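Local structure of topoisomerase I-like protein (Leishmania donovani, 2B9S) at residues S234-V237 with K238-D242; S241-V244 with K245-A249; Q368-D371 with H372-S375; S375-D378 with G379-A382; R386-N389 with A390-L394. The protein probably relaxes supercoiled DNA as one subunit of a heterodimeric type IB topoisomerase, cutting and resealing one strand through a transition state that bound vanadate mimics. One frame throughout, in Å; residues are numbered along the deposited sequence.

In the fold
Contacts 1 to 5 follow one another along the family's catalytic core. Contacts 1 and 2 share S241 and D242 in the second turn of helix 236-266, their centres about 10 Å apart. Contact 3 lies on and just after helix 366-373, and contact 4 in the loop leading to helix 384-400; they share S375, centres about 6 Å apart. Contact 5, on helix 384-400, packs on contact 2 through T387 and Y388, while K248 of contact 2 reaches G379 of contact 4. Contacts 1 and 2 hold phosphates of DNA chain A, 3 and 4 those of chain C, and contact 5 supplies an arginine to the vanadate, together consistent with holding the backbone in place at the cleavage site.

Contact 1. Residues S234-V237 with K238-D242; sequences SSSV and KGQSD. With nucleotides of chain A.
G239 N donates to S235 O at 3.0 Å with an N-H...O angle of 151°, and S241 N returns more weakly to V237 O, so the chain winds into helix 236-266 directly after S235 at the N-cap position. The S235 hydroxyl lies against the root of the lysine chain three residues on: OG touches K238 CG at 3.3 Å, while its polar partner is A232 O in the preceding loop. K238 leaves the helix with CG anti to its carbonyl carbon and a single bend about CB-CG (chi2 -71°); beyond that the chain runs straight and carries its ammonium group to the DNA. There NZ meets OP2 of DT9 of chain A at 2.7 Å. From the next turn, S241 OG donates to OP1 of the same nucleotide at 2.9 Å, so the two non-bridging oxygens of one phosphate are each held by a different residue of the helix. V237 O is 3.4 Å from that S241 OG, at best a weak secondary partner. On another flank, S236 CB and the Q240 amide NE2 are 4.0 Å apart, and W6 packs on both residues; S236 OG turns instead to E150 on strand 148-151. The arrangement is that of a helix N-terminus whose side chains bind a backbone phosphate of the DNA, with both bonds made to phosphate oxygens.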
# COMPACT_ATOMS: atom_id res chain seq x y z
N SER D 234 -5.80 -6.64 13.42
CA SER D 234 -6.18 -7.04 14.80
C SER D 234 -5.55 -8.35 15.28
O SER D 234 -5.58 -8.66 16.48
CB SER D 234 -7.71 -7.10 14.97
OG SER D 234 -8.31 -8.13 14.19
N SER D 235 -4.98 -9.12 14.36
CA SER D 235 -4.33 -10.39 14.72
C SER D 235 -3.02 -10.17 15.49
O SER D 235 -2.38 -9.13 15.38
CB SER D 235 -4.10 -11.27 13.48
OG SER D 235 -3.05 -10.77 12.67
N SER D 236 -2.61 -11.17 16.25
CA SER D 236 -1.41 -11.04 17.07
C SER D 236 -0.13 -11.06 16.26
O SER D 236 0.85 -10.42 16.65
CB SER D 236 -1.37 -12.10 18.18
OG SER D 236 -1.60 -13.39 17.66
N VAL D 237 -0.12 -11.77 15.14
CA VAL D 237 1.06 -11.81 14.27
C VAL D 237 1.32 -10.43 13.65
O VAL D 237 2.47 -10.06 13.43
CB VAL D 237 1.00 -12.95 13.18
CG1 VAL D 237 -0.07 -12.68 12.12
CG2 VAL D 237 2.37 -13.11 12.50
N LYS D 238 0.25 -9.66 13.40
CA LYS D 238 0.38 -8.33 12.82
C LYS D 238 0.78 -7.37 13.91
O LYS D 238 1.62 -6.50 13.69
CB LYS D 238 -0.92 -7.85 12.16
CG LYS D 238 -1.30 -8.58 10.86
CD LYS D 238 -0.39 -8.24 9.68
CE LYS D 238 -0.88 -8.93 8.42
NZ LYS D 238 0.02 -8.76 7.25
N GLY D 239 0.18 -7.55 15.09
CA GLY D 239 0.39 -6.67 16.24
C GLY D 239 1.81 -6.72 16.71
O GLY D 239 2.41 -5.68 16.98
N GLN D 240 2.35 -7.93 16.78
CA GLN D 240 3.69 -8.18 17.29
C GLN D 240 4.75 -7.65 16.35
O GLN D 240 5.74 -7.08 16.79
CB GLN D 240 3.91 -9.68 17.50
CG GLN D 240 3.00 -10.30 18.53
CD GLN D 240 3.17 -11.78 18.66
OE1 GLN D 240 4.02 -12.38 18.02
NE2 GLN D 240 2.36 -12.39 19.51
N SER D 241 4.55 -7.86 15.05
CA SER D 241 5.50 -7.32 14.07
C SER D 241 5.36 -5.79 14.02
O SER D 241 6.33 -5.06 13.82
CB SER D 241 5.37 -8.00 12.70
OG SER D 241 4.26 -7.53 11.98
N ASP D 242 4.15 -5.30 14.29
CA ASP D 242 3.89 -3.87 14.39
C ASP D 242 4.58 -3.18 15.58
O ASP D 242 5.02 -2.03 15.47
CB ASP D 242 2.39 -3.66 14.50
CG ASP D 242 1.91 -2.56 13.61
OD1 ASP D 242 2.69 -2.10 12.75
OD2 ASP D 242 0.74 -2.16 13.77
P DT A 9 3.69 -7.01 7.75
OP1 DT A 9 3.97 -6.95 9.19
OP2 DT A 9 2.36 -7.40 7.27
O5' DT A 9 4.09 -5.56 7.20
C5' DT A 9 5.43 -5.04 7.38
C4' DT A 9 5.61 -3.70 6.67
O4' DT A 9 5.39 -3.76 5.23
C3' DT A 9 4.71 -2.58 7.18
O3' DT A 9 5.47 -1.38 7.20
C2' DT A 9 3.56 -2.58 6.16
C1' DT A 9 4.34 -2.88 4.88
N1 DT A 9 3.56 -3.56 3.82
C2 DT A 9 3.47 -2.97 2.59
O2 DT A 9 3.99 -1.88 2.34
N3 DT A 9 2.75 -3.70 1.67
C4 DT A 9 2.13 -4.92 1.87
O4 DT A 9 1.50 -5.48 0.97
C5 DT A 9 2.25 -5.48 3.21
C7 DT A 9 1.59 -6.79 3.61
C6 DT A 9 2.96 -4.77 4.10

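Contact 2. Residues S241-V244 with K245-A249; sequences SDMV and KFEKA. With nucleotides of chain A.
D242 and K245 carry the ionic part of this contact, their side chains running side by side in the same direction. K245 NZ meets D242 OD1 nearly along its C-O bond, in a salt bridge of 2.8 Å. K245 CG stands trans to the backbone N, and the chain kinks at chi3 (94°), which swings NZ to OP2 of DT10 of chain A at 2.9 Å; N21 O of the partner subunit is a further acceptor. Carboxylate and phosphate both hold NZ, which would limit its movement. The aromatic part is F246. K245 CE lies 3.7 Å above one face of its ring, displaced toward the rim, and F246 CD1 comes within 3.1 Å of D242 O, obliquely to the ring. Beyond the pair, the ring packs on T387 and S391 of helix 384-400. Backbone bonds complete the turn, among them E247 N to M243 O at 2.8 Å and K248 N to V244 O at 3.0 Å. Of the outer polar ends, E247 is paired with R26 of the partner subunit, K248 with G379 O. This is an i to i+3 salt bridge on a DNA-facing helix of the catalytic core, at the seam with the partner subunit.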
# COMPACT_ATOMS: atom_id res chain seq x y z
N SER D 241 4.55 -7.86 15.05
CA SER D 241 5.50 -7.32 14.07
C SER D 241 5.36 -5.79 14.02
O SER D 241 6.33 -5.06 13.82
CB SER D 241 5.37 -8.00 12.70
OG SER D 241 4.26 -7.53 11.98
N ASP D 242 4.15 -5.30 14.29
CA ASP D 242 3.89 -3.87 14.39
C ASP D 242 4.58 -3.18 15.58
O ASP D 242 5.02 -2.03 15.47
CB ASP D 242 2.39 -3.66 14.50
CG ASP D 242 1.91 -2.56 13.61
OD1 ASP D 242 2.69 -2.10 12.75
OD2 ASP D 242 0.74 -2.16 13.77
N MET D 243 4.67 -3.86 16.72
CA MET D 243 5.34 -3.32 17.89
C MET D 243 6.86 -3.37 17.73
O MET D 243 7.57 -2.44 18.11
CB MET D 243 4.93 -4.07 19.15
CG MET D 243 5.44 -3.37 20.41
SD MET D 243 5.84 -4.49 21.74
CE MET D 243 4.26 -4.59 22.58
N VAL D 244 7.35 -4.47 17.18
CA VAL D 244 8.76 -4.66 16.89
C VAL D 244 9.29 -3.56 15.95
O VAL D 244 10.38 -3.00 16.16
CB VAL D 244 8.98 -6.09 16.35
CG1 VAL D 244 10.26 -6.22 15.54
CG2 VAL D 244 8.95 -7.09 17.52
N LYS D 245 8.48 -3.23 14.95
CA LYS D 245 8.70 -2.09 14.07
C LYS D 245 8.87 -0.73 14.81
O LYS D 245 9.80 0.05 14.52
CB LYS D 245 7.55 -2.02 13.07
CG LYS D 245 7.53 -0.81 12.16
CD LYS D 245 6.24 -0.78 11.36
CE LYS D 245 5.19 0.07 12.05
NZ LYS D 245 3.86 0.03 11.37
N PHE D 246 7.97 -0.44 15.74
CA PHE D 246 8.10 0.79 16.52
C PHE D 246 9.25 0.74 17.51
O PHE D 246 9.86 1.77 17.81
CB PHE D 246 6.79 1.16 17.20
CG PHE D 246 5.78 1.71 16.26
CD1 PHE D 246 4.60 1.01 16.00
CD2 PHE D 246 6.01 2.91 15.59
CE1 PHE D 246 3.66 1.52 15.13
CE2 PHE D 246 5.06 3.42 14.70
CZ PHE D 246 3.89 2.72 14.48
N GLU D 247 9.57 -0.45 18.01
CA GLU D 247 10.74 -0.63 18.87
C GLU D 247 12.06 -0.41 18.12
O GLU D 247 13.01 0.06 18.74
CB GLU D 247 10.74 -1.98 19.60
CG GLU D 247 9.60 -2.13 20.63
CD GLU D 247 9.71 -1.17 21.81
OE1 GLU D 247 10.70 -1.28 22.56
OE2 GLU D 247 8.82 -0.32 22.00
N LYS D 248 12.14 -0.72 16.82
CA LYS D 248 13.35 -0.30 16.09
C LYS D 248 13.48 1.19 15.80
O LYS D 248 14.59 1.71 15.80
CB LYS D 248 13.88 -1.22 14.95
CG LYS D 248 12.95 -2.02 14.12
CD LYS D 248 13.78 -3.00 13.25
CE LYS D 248 13.08 -3.36 11.93
NZ LYS D 248 13.89 -4.30 11.12
N ALA D 249 12.36 1.87 15.57
CA ALA D 249 12.38 3.34 15.43
C ALA D 249 12.90 4.05 16.70
O ALA D 249 13.64 5.04 16.60
CB ALA D 249 11.00 3.86 15.04
P DT A 10 4.84 0.01 7.65
OP1 DT A 10 5.96 0.84 8.08
OP2 DT A 10 3.65 -0.27 8.50
O5' DT A 10 4.24 0.66 6.32
C5' DT A 10 5.06 1.41 5.40
C4' DT A 10 4.20 1.97 4.29
O4' DT A 10 3.47 0.92 3.60
C3' DT A 10 3.09 2.93 4.73
O3' DT A 10 3.15 4.04 3.89
C2' DT A 10 1.77 2.21 4.51
C1' DT A 10 2.16 1.40 3.29
N1 DT A 10 1.32 0.22 2.98
C2 DT A 10 0.88 0.05 1.68
O2 DT A 10 1.10 0.84 0.79
N3 DT A 10 0.14 -1.08 1.47
C4 DT A 10 -0.19 -2.06 2.41
O4 DT A 10 -0.86 -3.04 2.09
C5 DT A 10 0.29 -1.82 3.75
C7 DT A 10 -0.11 -2.73 4.89
C6 DT A 10 1.03 -0.72 3.98

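Contact 3. Residues Q368-D371 with H372-S375; sequences QLND and HLKS. With nucleotides of chain C.
K374 NZ reaches back one turn to N370 O at 3.1 Å and forward to OP1 of DT18 of chain C at 2.9 Å, so one ammonium group joins a helix carbonyl to the DNA; its strongest partner, L380 O, comes from the following loop. The lysine can curl this way because its chain is bent at chi2 and again at chi4 (-64°). Its approach to N370 O is from above the carbonyl plane, 48° out of it, and K374 N gives the same oxygen a weak backbone bond. N370 sends its amide to the neighbouring nucleotide: ND2 donates to OP2 of DC17 of chain C at 2.9 Å, almost straight at 163°. Its other amide atom, OD1, accepts from A382 N, which fixes the rotation of the amide and leaves the NH2 group turned to the phosphate. N370 lies in helix 366-373 and K374 close after it, and through them the catalytic core of this type IB topoisomerase contacts two successive phosphates of chain C. Just past them, S375 OG donates to H372 O at 2.6 Å, nearly in line with the C=O bond, and S375 N reaches the same oxygen at 3.1 Å, so the carbonyl is gripped twice. On the buried side L369 and L373 run alongside each other, CD2 to CD1 at 4.0 Å, with L369 lying on A280 and I284 of helix 272-287. The L373 side chain crosses that of N370 at a slant, CD1 3.8 Å from OD1.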
# COMPACT_ATOMS: atom_id res chain seq x y z
N GLN D 368 23.12 -0.87 -1.27
CA GLN D 368 24.36 -0.34 -0.69
C GLN D 368 24.05 0.52 0.51
O GLN D 368 24.71 0.41 1.53
CB GLN D 368 25.13 0.47 -1.72
CG GLN D 368 25.47 -0.31 -2.98
CD GLN D 368 26.14 0.57 -4.00
OE1 GLN D 368 25.57 1.55 -4.48
NE2 GLN D 368 27.37 0.24 -4.33
N LEU D 369 23.02 1.36 0.38
CA LEU D 369 22.58 2.21 1.48
C LEU D 369 22.09 1.41 2.70
O LEU D 369 22.47 1.70 3.83
CB LEU D 369 21.53 3.21 0.99
CG LEU D 369 21.23 4.35 1.96
CD1 LEU D 369 21.32 5.68 1.24
CD2 LEU D 369 19.88 4.17 2.56
N ASN D 370 21.26 0.39 2.47
CA ASN D 370 20.74 -0.40 3.57
C ASN D 370 21.78 -1.31 4.20
O ASN D 370 21.68 -1.61 5.39
CB ASN D 370 19.49 -1.19 3.16
CG ASN D 370 18.25 -0.32 3.07
OD1 ASN D 370 18.06 0.58 3.88
ND2 ASN D 370 17.40 -0.60 2.10
N ASP D 371 22.77 -1.77 3.42
CA ASP D 371 23.89 -2.53 3.96
C ASP D 371 24.77 -1.67 4.87
O ASP D 371 25.11 -2.09 5.99
CB ASP D 371 24.70 -3.21 2.85
CG ASP D 371 23.98 -4.43 2.26
OD1 ASP D 371 22.96 -4.85 2.84
OD2 ASP D 371 24.43 -4.98 1.24
N HIS D 372 25.08 -0.45 4.43
CA HIS D 372 25.82 0.47 5.28
C HIS D 372 25.13 0.73 6.62
O HIS D 372 25.78 0.76 7.66
CB HIS D 372 26.10 1.79 4.55
CG HIS D 372 26.95 2.74 5.34
ND1 HIS D 372 28.22 2.42 5.78
CD2 HIS D 372 26.72 4.02 5.74
CE1 HIS D 372 28.73 3.45 6.43
NE2 HIS D 372 27.84 4.43 6.42
N LEU D 373 23.81 0.91 6.59
CA LEU D 373 22.99 1.16 7.78
C LEU D 373 23.02 0.03 8.82
O LEU D 373 22.95 0.30 10.01
CB LEU D 373 21.54 1.48 7.38
CG LEU D 373 21.20 2.84 6.75
CD1 LEU D 373 19.71 2.92 6.38
CD2 LEU D 373 21.61 4.04 7.65
N LYS D 374 23.12 -1.21 8.37
CA LYS D 374 23.29 -2.38 9.26
C LYS D 374 24.56 -2.31 10.12
O LYS D 374 24.65 -3.01 11.12
CB LYS D 374 23.34 -3.68 8.45
CG LYS D 374 22.13 -3.99 7.62
CD LYS D 374 20.86 -4.10 8.45
CE LYS D 374 19.66 -4.39 7.55
NZ LYS D 374 19.38 -3.26 6.59
N SER D 375 25.53 -1.49 9.72
CA SER D 375 26.78 -1.31 10.46
C SER D 375 26.59 -0.50 11.74
O SER D 375 27.41 -0.59 12.65
CB SER D 375 27.85 -0.67 9.56
OG SER D 375 27.68 0.74 9.46
P DC C 17 13.74 -0.11 2.98
OP1 DC C 17 13.79 0.34 4.39
OP2 DC C 17 14.66 0.48 2.01
O5' DC C 17 13.97 -1.66 3.01
C5' DC C 17 13.30 -2.54 3.90
C4' DC C 17 13.67 -3.93 3.44
O4' DC C 17 12.95 -4.24 2.23
C3' DC C 17 15.15 -4.13 3.09
O3' DC C 17 15.56 -5.32 3.72
C2' DC C 17 15.15 -4.37 1.59
C1' DC C 17 13.80 -5.06 1.42
N1 DC C 17 13.29 -5.11 0.01
C2 DC C 17 12.54 -6.21 -0.40
O2 DC C 17 12.32 -7.13 0.43
N3 DC C 17 12.08 -6.26 -1.68
C4 DC C 17 12.35 -5.26 -2.53
N4 DC C 17 11.88 -5.40 -3.78
C5 DC C 17 13.12 -4.12 -2.16
C6 DC C 17 13.56 -4.08 -0.89
P DT C 18 17.02 -5.52 4.32
OP1 DT C 18 17.13 -4.72 5.53
OP2 DT C 18 18.01 -5.27 3.24
O5' DT C 18 17.04 -7.09 4.66
C5' DT C 18 15.86 -7.78 5.07
C4' DT C 18 15.67 -9.08 4.31
O4' DT C 18 15.15 -8.80 2.99
C3' DT C 18 16.94 -9.91 4.10
O3' DT C 18 16.77 -11.17 4.77
C2' DT C 18 17.08 -10.09 2.59
C1' DT C 18 15.66 -9.77 2.09
N1 DT C 18 15.58 -9.15 0.74
C2 DT C 18 14.83 -9.76 -0.22
O2 DT C 18 14.24 -10.81 -0.04
N3 DT C 18 14.81 -9.11 -1.44
C4 DT C 18 15.44 -7.93 -1.76
O4 DT C 18 15.33 -7.44 -2.89
C5 DT C 18 16.23 -7.34 -0.69
C7 DT C 18 17.07 -6.10 -0.90
C6 DT C 18 16.25 -7.97 0.48

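Contact 4. Residues S375-D378 with G379-A382; sequences SFMD and GLSA. With nucleotides of chain C.
M377 and L380 close a type II beta turn in the loop between helix 366-373 and helix 384-400, a loop that runs on to the DNA backbone. The closing bond, L380 N to M377 O, is weak at 3.3 Å although fairly straight at 159°. D378 and G379 form the corners, and G379 has the positive phi of 76° usual for the third place of such a turn. The two end residues also meet through side chains, which cross at about a right angle: M377 CB lies 4.0 Å from L380 CB, and the extended M377 chain brings SD to L380 CD1 at the same distance. F376 adds only its CB, 4.4 Å from L380 CD2; its ring is directed to I259 and S262 of helix 236-266 and stands edge-to-face with H372. The turn itself lies against helix 236-266, M377 packing on K248 and L380 on L252, and L380 also touches L373 of helix 366-373. Directly after it the chain reaches the DNA. S381 OG, folded between its own backbone N and carbonyl carbon (chi1 71°), donates to OP1 of DC17 of chain C at 2.8 Å, and S381 CB rests 3.3 Å from the same oxygen. A382 N lies 3.2 Å from OP1.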
# COMPACT_ATOMS: atom_id res chain seq x y z
N SER D 375 25.53 -1.49 9.72
CA SER D 375 26.78 -1.31 10.46
C SER D 375 26.59 -0.50 11.74
O SER D 375 27.41 -0.59 12.65
CB SER D 375 27.85 -0.67 9.56
OG SER D 375 27.68 0.74 9.46
N PHE D 376 25.51 0.29 11.80
CA PHE D 376 25.17 1.11 12.97
C PHE D 376 24.25 0.40 13.97
O PHE D 376 24.31 0.68 15.17
CB PHE D 376 24.47 2.40 12.54
CG PHE D 376 25.31 3.30 11.69
CD1 PHE D 376 25.03 3.44 10.33
CD2 PHE D 376 26.36 4.02 12.24
CE1 PHE D 376 25.78 4.29 9.53
CE2 PHE D 376 27.14 4.88 11.43
CZ PHE D 376 26.84 5.01 10.07
N MET D 377 23.38 -0.48 13.47
CA MET D 377 22.29 -1.07 14.23
C MET D 377 21.69 -2.23 13.45
O MET D 377 21.52 -2.15 12.23
CB MET D 377 21.24 0.01 14.51
CG MET D 377 19.94 -0.45 15.14
SD MET D 377 18.73 0.89 15.11
CE MET D 377 17.21 -0.06 15.01
N ASP D 378 21.41 -3.33 14.14
CA ASP D 378 20.80 -4.51 13.51
C ASP D 378 19.37 -4.22 13.06
O ASP D 378 18.59 -3.58 13.78
CB ASP D 378 20.83 -5.70 14.47
CG ASP D 378 22.25 -6.12 14.86
OD1 ASP D 378 23.19 -5.87 14.06
OD2 ASP D 378 22.42 -6.68 15.96
N GLY D 379 19.04 -4.69 11.86
CA GLY D 379 17.73 -4.44 11.27
C GLY D 379 17.51 -3.04 10.70
O GLY D 379 16.46 -2.80 10.12
N LEU D 380 18.47 -2.13 10.85
CA LEU D 380 18.27 -0.76 10.39
C LEU D 380 18.24 -0.63 8.85
O LEU D 380 19.09 -1.17 8.14
CB LEU D 380 19.30 0.20 11.00
CG LEU D 380 19.11 1.71 10.75
CD1 LEU D 380 17.85 2.25 11.42
CD2 LEU D 380 20.34 2.51 11.15
N SER D 381 17.23 0.07 8.35
CA SER D 381 17.03 0.24 6.92
C SER D 381 16.36 1.59 6.77
O SER D 381 15.98 2.17 7.78
CB SER D 381 16.17 -0.89 6.31
OG SER D 381 14.82 -0.79 6.71
N ALA D 382 16.25 2.08 5.54
CA ALA D 382 15.78 3.45 5.29
C ALA D 382 14.35 3.75 5.72
O ALA D 382 14.04 4.92 6.03
CB ALA D 382 16.00 3.85 3.82
P DC C 17 13.74 -0.11 2.98
OP1 DC C 17 13.79 0.34 4.39
OP2 DC C 17 14.66 0.48 2.01
O5' DC C 17 13.97 -1.66 3.01
C5' DC C 17 13.30 -2.54 3.90
C4' DC C 17 13.67 -3.93 3.44
O4' DC C 17 12.95 -4.24 2.23
C3' DC C 17 15.15 -4.13 3.09
O3' DC C 17 15.56 -5.32 3.72
C2' DC C 17 15.15 -4.37 1.59
C1' DC C 17 13.80 -5.06 1.42
N1 DC C 17 13.29 -5.11 0.01
C2 DC C 17 12.54 -6.21 -0.40
O2 DC C 17 12.32 -7.13 0.43
N3 DC C 17 12.08 -6.26 -1.68
C4 DC C 17 12.35 -5.26 -2.53
N4 DC C 17 11.88 -5.40 -3.78
C5 DC C 17 13.12 -4.12 -2.16
C6 DC C 17 13.56 -4.08 -0.89

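Contact 5. Residues R386-N389 with A390-L394; sequences RTYN and ASITL. With VO4 (vanadate ion), chain F.
One face of the Y388 ring carries I392 CG2, a CH-pi contact with the methyl 4.3 Å from the ring centroid and 18° off its normal. The two side chains lie side by side, pointing the same way; Y388 leaves with CG anti to its N (chi1 162°), which lays the ring beside the isoleucine one turn on. The other flat group, the R386 guanidinium, is used at its edge: vanadate O1 lies in its plane, and NH2 donates to O1 at 2.8 Å with an angle of 167°. The protein also holds the group: NE bonds Y22 OH of the partner subunit, and NH2 has a second bond, to C427 O. Within the helix A390 N bonds R386 O at 3.0 Å, and N389 O takes two donors from T393, OG1 at 2.6 Å nearly in line with the carbonyl and N at 3.2 Å from above its plane. N389 ND2 donates to D285 O, tying the helix to helix 272-287. H429 NE2 and R290 NE bind the vanadate as well. With vanadate standing for the phosphate in transit, the in-plane N-H of R386 is consistent with stabilising negative charge on a phosphoryl oxygen during strand cleavage and rejoining.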
# COMPACT_ATOMS: atom_id res chain seq x y z
N ARG D 386 11.66 6.90 8.59
CA ARG D 386 10.39 7.51 8.26
C ARG D 386 9.42 7.32 9.44
O ARG D 386 8.71 8.26 9.84
CB ARG D 386 9.87 6.89 6.96
CG ARG D 386 9.06 7.80 6.13
CD ARG D 386 8.72 7.12 4.79
NE ARG D 386 7.40 7.54 4.35
CZ ARG D 386 7.15 8.69 3.74
NH1 ARG D 386 8.13 9.55 3.47
NH2 ARG D 386 5.91 8.97 3.37
N THR D 387 9.40 6.10 9.98
CA THR D 387 8.71 5.77 11.24
C THR D 387 9.25 6.60 12.41
O THR D 387 8.48 7.12 13.22
CB THR D 387 8.90 4.26 11.60
OG1 THR D 387 8.55 3.45 10.48
CG2 THR D 387 8.04 3.87 12.80
N TYR D 388 10.58 6.68 12.49
CA TYR D 388 11.27 7.50 13.49
C TYR D 388 10.88 8.98 13.39
O TYR D 388 10.54 9.61 14.39
CB TYR D 388 12.79 7.33 13.37
CG TYR D 388 13.57 8.43 14.05
CD1 TYR D 388 13.78 8.41 15.44
CD2 TYR D 388 14.07 9.51 13.32
CE1 TYR D 388 14.46 9.44 16.07
CE2 TYR D 388 14.76 10.54 13.94
CZ TYR D 388 14.96 10.50 15.31
OH TYR D 388 15.66 11.53 15.92
N ASN D 389 10.92 9.52 12.18
CA ASN D 389 10.60 10.91 11.94
C ASN D 389 9.16 11.27 12.27
O ASN D 389 8.90 12.36 12.77
CB ASN D 389 10.91 11.31 10.50
CG ASN D 389 12.34 11.76 10.32
OD1 ASN D 389 12.80 12.66 11.02
ND2 ASN D 389 13.06 11.11 9.39
N ALA D 390 8.23 10.38 11.94
CA ALA D 390 6.81 10.64 12.16
C ALA D 390 6.51 10.63 13.66
O ALA D 390 5.80 11.49 14.17
CB ALA D 390 5.96 9.62 11.43
N SER D 391 7.08 9.64 14.34
CA SER D 391 6.84 9.42 15.77
C SER D 391 7.53 10.45 16.66
O SER D 391 6.94 10.94 17.61
CB SER D 391 7.27 8.01 16.16
OG SER D 391 6.28 7.09 15.77
N ILE D 392 8.78 10.78 16.33
CA ILE D 392 9.54 11.76 17.07
C ILE D 392 8.99 13.17 16.89
O ILE D 392 9.16 14.02 17.76
CB ILE D 392 11.07 11.69 16.77
CG1 ILE D 392 11.91 12.03 18.02
CG2 ILE D 392 11.45 12.59 15.58
CD1 ILE D 392 11.52 11.27 19.30
N THR D 393 8.34 13.42 15.76
CA THR D 393 7.71 14.71 15.47
C THR D 393 6.48 14.94 16.36
O THR D 393 6.22 16.07 16.78
CB THR D 393 7.33 14.81 13.98
OG1 THR D 393 8.51 14.91 13.18
CG2 THR D 393 6.44 16.00 13.70
N LEU D 394 5.73 13.88 16.64
CA LEU D 394 4.56 14.00 17.51
C LEU D 394 4.99 14.13 18.98
O LEU D 394 4.45 14.95 19.73
CB LEU D 394 3.59 12.82 17.32
CG LEU D 394 2.17 13.03 17.87
CD1 LEU D 394 1.39 13.99 17.00
CD2 LEU D 394 1.39 11.72 18.01
V VO4 F . 4.29 5.26 3.29
O1 VO4 F . 3.97 6.95 3.51
O2 VO4 F . 5.79 4.68 2.56